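Local structure of ABC-type branched-chain amino acid transport systems periplasmic component-like protein (Thermomonospora curvata, 4N03) at residues Ala282-Ala295 / Asp305-Gly317. The protein probably serves as the substrate-binding component of an ABC transporter, holding a fatty acid, here palmitic acid. Residues are numbered along the deposited sequence; the frame is centred on the assembly and turned at random. Where two conformers were deposited one is given.
Sequences APMSADLPAIKKLA and DPLDSGVVNGYGG
Leu294 and Tyr315 show how the segments 289-295 and 309-317, whose axes come within 10.9 Å at 104°, can be joined by branched and aromatic side chains without one direct hydrogen bond. From Leu294 CB, which itself meets nothing across the contact, CG is set anti to the backbone N (chi1 172°) and comes 4.1 Å from Val311 CG1; the two methyls beyond it part company. CD1 lies over one face of the Tyr315 ring, 3.6 Å from the centroid in a CH-pi contact, while CD2 rests 3.8 Å from Tyr315 CB. The phenol leads on to helix 47-66, where its OH is hydrogen-bonded to Glu63. With an alanine here, Leu294 CD1 is likely to lose the ring face it rests on, and Glu63 its phenol partner. In the conformer given, selenomethionine Met284, bent at chi2 and chi3, brings SE against Val311 CG1 and Leu307 CD2. Ile291 crosses Val312 at about a right angle, its CD1 touching CG1 and, slightly farther, CG2. Leu307 CD1 touches Ala295 CB. At the border one water donates to both Ala282 O and Ser309 O, and another links Met284 N to Ser309 OG, beside the bound palmitic acid. In this leucine-binding-family fold, then, buried apolar packing joins helix 289-301 and the loop before it to helix 309-330 and its leading loop, and water joins Ala282 and Met284 to Ser309 near the ligand.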
loop_
_atom_site.group_PDB
_atom_site.type_symbol
_atom_site.label_atom_id
_atom_site.label_comp_id
_atom_site.label_asym_id
_atom_site.label_seq_id
_atom_site.Cartn_x
_atom_site.Cartn_y
_atom_site.Cartn_z
ATOM N N ALA A 282 -1.569 6.969 7.314
ATOM C CA ALA A 282 -1.009 7.595 8.486
ATOM C C ALA A 282 0.013 6.643 9.144
ATOM O O ALA A 282 -0.189 5.422 9.132
ATOM C CB ALA A 282 -2.096 7.894 9.481
ATOM N N PRO A 283 1.093 7.207 9.679
ATOM C CA PRO A 283 2.005 6.383 10.435
ATOM C C PRO A 283 1.451 6.090 11.862
ATOM O O PRO A 283 0.495 6.715 12.310
ATOM C CB PRO A 283 3.255 7.242 10.478
ATOM C CG PRO A 283 2.735 8.630 10.531
ATOM C CD PRO A 283 1.490 8.598 9.685
HETATM N N MSE A 284 2.105 5.177 12.583
HETATM C CA MSE A 284 1.674 4.734 13.942
HETATM C C MSE A 284 1.825 5.803 14.990
HETATM O O MSE A 284 1.370 5.616 16.110
HETATM C CB MSE A 284 2.385 3.436 14.272
HETATM C CG MSE A 284 1.985 2.347 13.284
HETATM SE SE MSE A 284 0.996 0.886 14.072
HETATM C CE MSE A 284 -0.433 1.900 14.908
ATOM N N SER A 285 2.497 6.893 14.687
ATOM C CA SER A 285 2.663 8.039 15.564
ATOM C C SER A 285 1.581 9.083 15.437
ATOM O O SER A 285 1.557 10.050 16.177
ATOM C CB SER A 285 4.010 8.665 15.299
ATOM O OG SER A 285 4.042 9.115 13.958
ATOM N N ALA A 286 0.666 8.922 14.477
ATOM C CA ALA A 286 -0.378 9.925 14.311
ATOM C C ALA A 286 -1.269 10.018 15.556
ATOM O O ALA A 286 -1.607 9.008 16.162
ATOM C CB ALA A 286 -1.230 9.593 13.113
ATOM N N ASP A 287 -1.744 11.220 15.813
ATOM C CA ASP A 287 -2.552 11.484 17.017
ATOM C C ASP A 287 -4.015 11.182 16.708
ATOM O O ASP A 287 -4.832 12.093 16.550
ATOM C CB ASP A 287 -2.359 12.926 17.465
ATOM C CG ASP A 287 -3.060 13.236 18.765
ATOM O OD1 ASP A 287 -3.388 12.278 19.493
ATOM O OD2 ASP A 287 -3.283 14.432 19.017
ATOM N N LEU A 288 -4.325 9.899 16.604
ATOM C CA LEU A 288 -5.674 9.410 16.353
ATOM C C LEU A 288 -5.971 8.290 17.334
ATOM O O LEU A 288 -5.166 7.406 17.495
ATOM C CB LEU A 288 -5.778 8.883 14.928
ATOM C CG LEU A 288 -5.603 9.870 13.778
ATOM C CD1 LEU A 288 -5.536 9.128 12.465
ATOM C CD2 LEU A 288 -6.678 10.930 13.672
ATOM N N PRO A 289 -7.163 8.306 17.935
ATOM C CA PRO A 289 -7.471 7.265 18.931
ATOM C C PRO A 289 -7.383 5.845 18.403
ATOM O O PRO A 289 -6.857 4.962 19.075
ATOM C CB PRO A 289 -8.899 7.611 19.376
ATOM C CG PRO A 289 -9.028 9.045 19.100
ATOM C CD PRO A 289 -8.186 9.357 17.926
ATOM N N ALA A 290 -7.797 5.601 17.158
ATOM C CA ALA A 290 -7.757 4.239 16.647
ATOM C C ALA A 290 -6.327 3.792 16.391
ATOM O O ALA A 290 -6.039 2.601 16.479
ATOM C CB ALA A 290 -8.573 4.091 15.382
ATOM N N ILE A 291 -5.458 4.746 16.041
ATOM C CA ILE A 291 -4.039 4.420 15.829
ATOM C C ILE A 291 -3.385 4.018 17.157
ATOM O O ILE A 291 -2.667 3.037 17.220
ATOM C CB ILE A 291 -3.300 5.620 15.215
ATOM C CG1 ILE A 291 -3.710 5.812 13.784
ATOM C CG2 ILE A 291 -1.789 5.515 15.336
ATOM C CD1 ILE A 291 -3.129 4.860 12.740
ATOM N N LYS A 292 -3.629 4.811 18.193
ATOM C CA LYS A 292 -3.104 4.502 19.542
ATOM C C LYS A 292 -3.598 3.138 20.047
ATOM O O LYS A 292 -2.832 2.316 20.579
ATOM C CB LYS A 292 -3.492 5.639 20.478
ATOM C CG LYS A 292 -2.785 6.944 20.199
ATOM C CD LYS A 292 -3.250 8.109 21.062
ATOM C CE LYS A 292 -2.780 9.443 20.503
ATOM N NZ LYS A 292 -1.294 9.596 20.531
ATOM N N LYS A 293 -4.875 2.870 19.861
ATOM C CA LYS A 293 -5.453 1.581 20.234
ATOM C C LYS A 293 -4.814 0.418 19.490
ATOM O O LYS A 293 -4.525 -0.648 20.060
ATOM C CB LYS A 293 -6.961 1.627 20.061
ATOM C CG LYS A 293 -7.738 0.387 20.448
ATOM C CD LYS A 293 -9.236 0.598 20.207
ATOM C CE LYS A 293 -10.049 -0.483 20.902
ATOM N NZ LYS A 293 -11.512 -0.221 20.795
ATOM N N LEU A 294 -4.610 0.604 18.183
ATOM C CA LEU A 294 -3.954 -0.405 17.355
ATOM C C LEU A 294 -2.517 -0.647 17.819
ATOM O O LEU A 294 -2.053 -1.765 17.884
ATOM C CB LEU A 294 -4.044 0.016 15.900
ATOM C CG LEU A 294 -3.247 -0.846 14.916
ATOM C CD1 LEU A 294 -3.659 -2.302 14.991
ATOM C CD2 LEU A 294 -3.435 -0.320 13.508
ATOM N N ALA A 295 -1.793 0.422 18.082
ATOM C CA ALA A 295 -0.417 0.294 18.525
ATOM C C ALA A 295 -0.349 -0.575 19.782
ATOM O O ALA A 295 0.483 -1.456 19.874
ATOM C CB ALA A 295 0.192 1.660 18.781
ATOM N N ASP A 305 7.875 -7.745 17.172
ATOM C CA ASP A 305 7.782 -7.312 15.765
ATOM C C ASP A 305 7.524 -5.824 15.748
ATOM O O ASP A 305 6.461 -5.374 16.112
ATOM C CB ASP A 305 6.663 -8.036 15.023
ATOM C CG ASP A 305 6.937 -9.496 14.834
ATOM O OD1 ASP A 305 8.044 -9.848 14.317
ATOM O OD2 ASP A 305 6.039 -10.285 15.172
ATOM N N PRO A 306 8.467 -5.055 15.263
ATOM C CA PRO A 306 8.301 -3.621 15.368
ATOM C C PRO A 306 7.018 -3.105 14.711
ATOM O O PRO A 306 6.599 -3.608 13.699
ATOM C CB PRO A 306 9.540 -3.087 14.630
ATOM C CG PRO A 306 10.565 -4.152 14.818
ATOM C CD PRO A 306 9.788 -5.425 14.709
ATOM N N LEU A 307 6.401 -2.127 15.328
ATOM C CA LEU A 307 5.306 -1.415 14.712
ATOM C C LEU A 307 5.797 -0.721 13.447
ATOM O O LEU A 307 6.931 -0.265 13.396
ATOM C CB LEU A 307 4.703 -0.392 15.658
ATOM C CG LEU A 307 4.001 -0.965 16.883
ATOM C CD1 LEU A 307 3.709 0.158 17.831
ATOM C CD2 LEU A 307 2.713 -1.671 16.512
ATOM N N ASP A 308 4.955 -0.617 12.401
ATOM C CA ASP A 308 5.295 0.043 11.164
ATOM C C ASP A 308 4.017 0.397 10.449
ATOM O O ASP A 308 2.918 0.080 10.909
ATOM C CB ASP A 308 6.258 -0.805 10.329
ATOM C CG ASP A 308 5.682 -2.096 9.821
ATOM O OD1 ASP A 308 4.465 -2.156 9.540
ATOM O OD2 ASP A 308 6.471 -3.058 9.645
ATOM N N SER A 309 4.148 1.049 9.301
ATOM C CA SER A 309 2.977 1.559 8.606
ATOM C C SER A 309 2.214 0.406 7.928
ATOM O O SER A 309 1.034 0.539 7.626
ATOM C CB SER A 309 3.393 2.657 7.659
ATOM O OG SER A 309 3.850 3.784 8.389
ATOM N N GLY A 310 2.853 -0.754 7.734
ATOM C CA GLY A 310 2.166 -1.928 7.278
ATOM C C GLY A 310 1.146 -2.459 8.272
ATOM O O GLY A 310 0.119 -3.038 7.900
ATOM N N VAL A 311 1.403 -2.278 9.573
ATOM C CA VAL A 311 0.426 -2.653 10.585
ATOM C C VAL A 311 -0.898 -1.900 10.334
ATOM O O VAL A 311 -1.974 -2.470 10.402
ATOM C CB VAL A 311 0.975 -2.431 12.015
ATOM C CG1 VAL A 311 -0.102 -2.719 13.067
ATOM C CG2 VAL A 311 2.207 -3.306 12.262
ATOM N N VAL A 312 -0.785 -0.596 10.139
ATOM C CA VAL A 312 -1.967 0.224 9.857
ATOM C C VAL A 312 -2.698 -0.276 8.602
ATOM O O VAL A 312 -3.890 -0.459 8.597
ATOM C CB VAL A 312 -1.592 1.730 9.695
ATOM C CG1 VAL A 312 -2.855 2.559 9.564
ATOM C CG2 VAL A 312 -0.794 2.220 10.883
ATOM N N ASN A 313 -1.927 -0.531 7.550
ATOM C CA ASN A 313 -2.471 -0.992 6.300
ATOM C C ASN A 313 -3.205 -2.307 6.419
ATOM O O ASN A 313 -4.305 -2.480 5.901
ATOM C CB ASN A 313 -1.346 -1.100 5.257
ATOM C CG ASN A 313 -1.848 -1.537 3.897
ATOM O OD1 ASN A 313 -2.739 -0.901 3.275
ATOM N ND2 ASN A 313 -1.292 -2.568 3.424
ATOM N N GLY A 314 -2.599 -3.260 7.154
ATOM C CA GLY A 314 -3.273 -4.540 7.291
ATOM C C GLY A 314 -4.512 -4.455 8.152
ATOM O O GLY A 314 -5.518 -5.083 7.839
ATOM N N TYR A 315 -4.455 -3.752 9.276
ATOM C CA TYR A 315 -5.623 -3.646 10.125
ATOM C C TYR A 315 -6.764 -2.997 9.345
ATOM O O TYR A 315 -7.890 -3.427 9.424
ATOM C CB TYR A 315 -5.260 -2.831 11.365
ATOM C CG TYR A 315 -6.119 -3.092 12.584
ATOM C CD1 TYR A 315 -6.029 -4.286 13.250
ATOM C CD2 TYR A 315 -6.965 -2.154 13.034
ATOM C CE1 TYR A 315 -6.748 -4.521 14.455
ATOM C CE2 TYR A 315 -7.706 -2.364 14.194
ATOM C CZ TYR A 315 -7.622 -3.565 14.861
ATOM O OH TYR A 315 -8.320 -3.735 16.073
ATOM N N GLY A 316 -6.442 -1.963 8.578
ATOM C CA GLY A 316 -7.439 -1.318 7.746
ATOM C C GLY A 316 -8.046 -2.216 6.702
ATOM O O GLY A 316 -9.257 -2.119 6.449
ATOM N N GLY A 317 -7.249 -3.055 6.060
ATOM C CA GLY A 317 -7.810 -3.953 5.055
ATOM C C GLY A 317 -8.758 -4.959 5.655
ATOM O O GLY A 317 -9.821 -5.278 5.127
HETATM O O HOH W 1 0.089 3.542 6.966
HETATM O O HOH W 2 4.362 3.941 11.145
#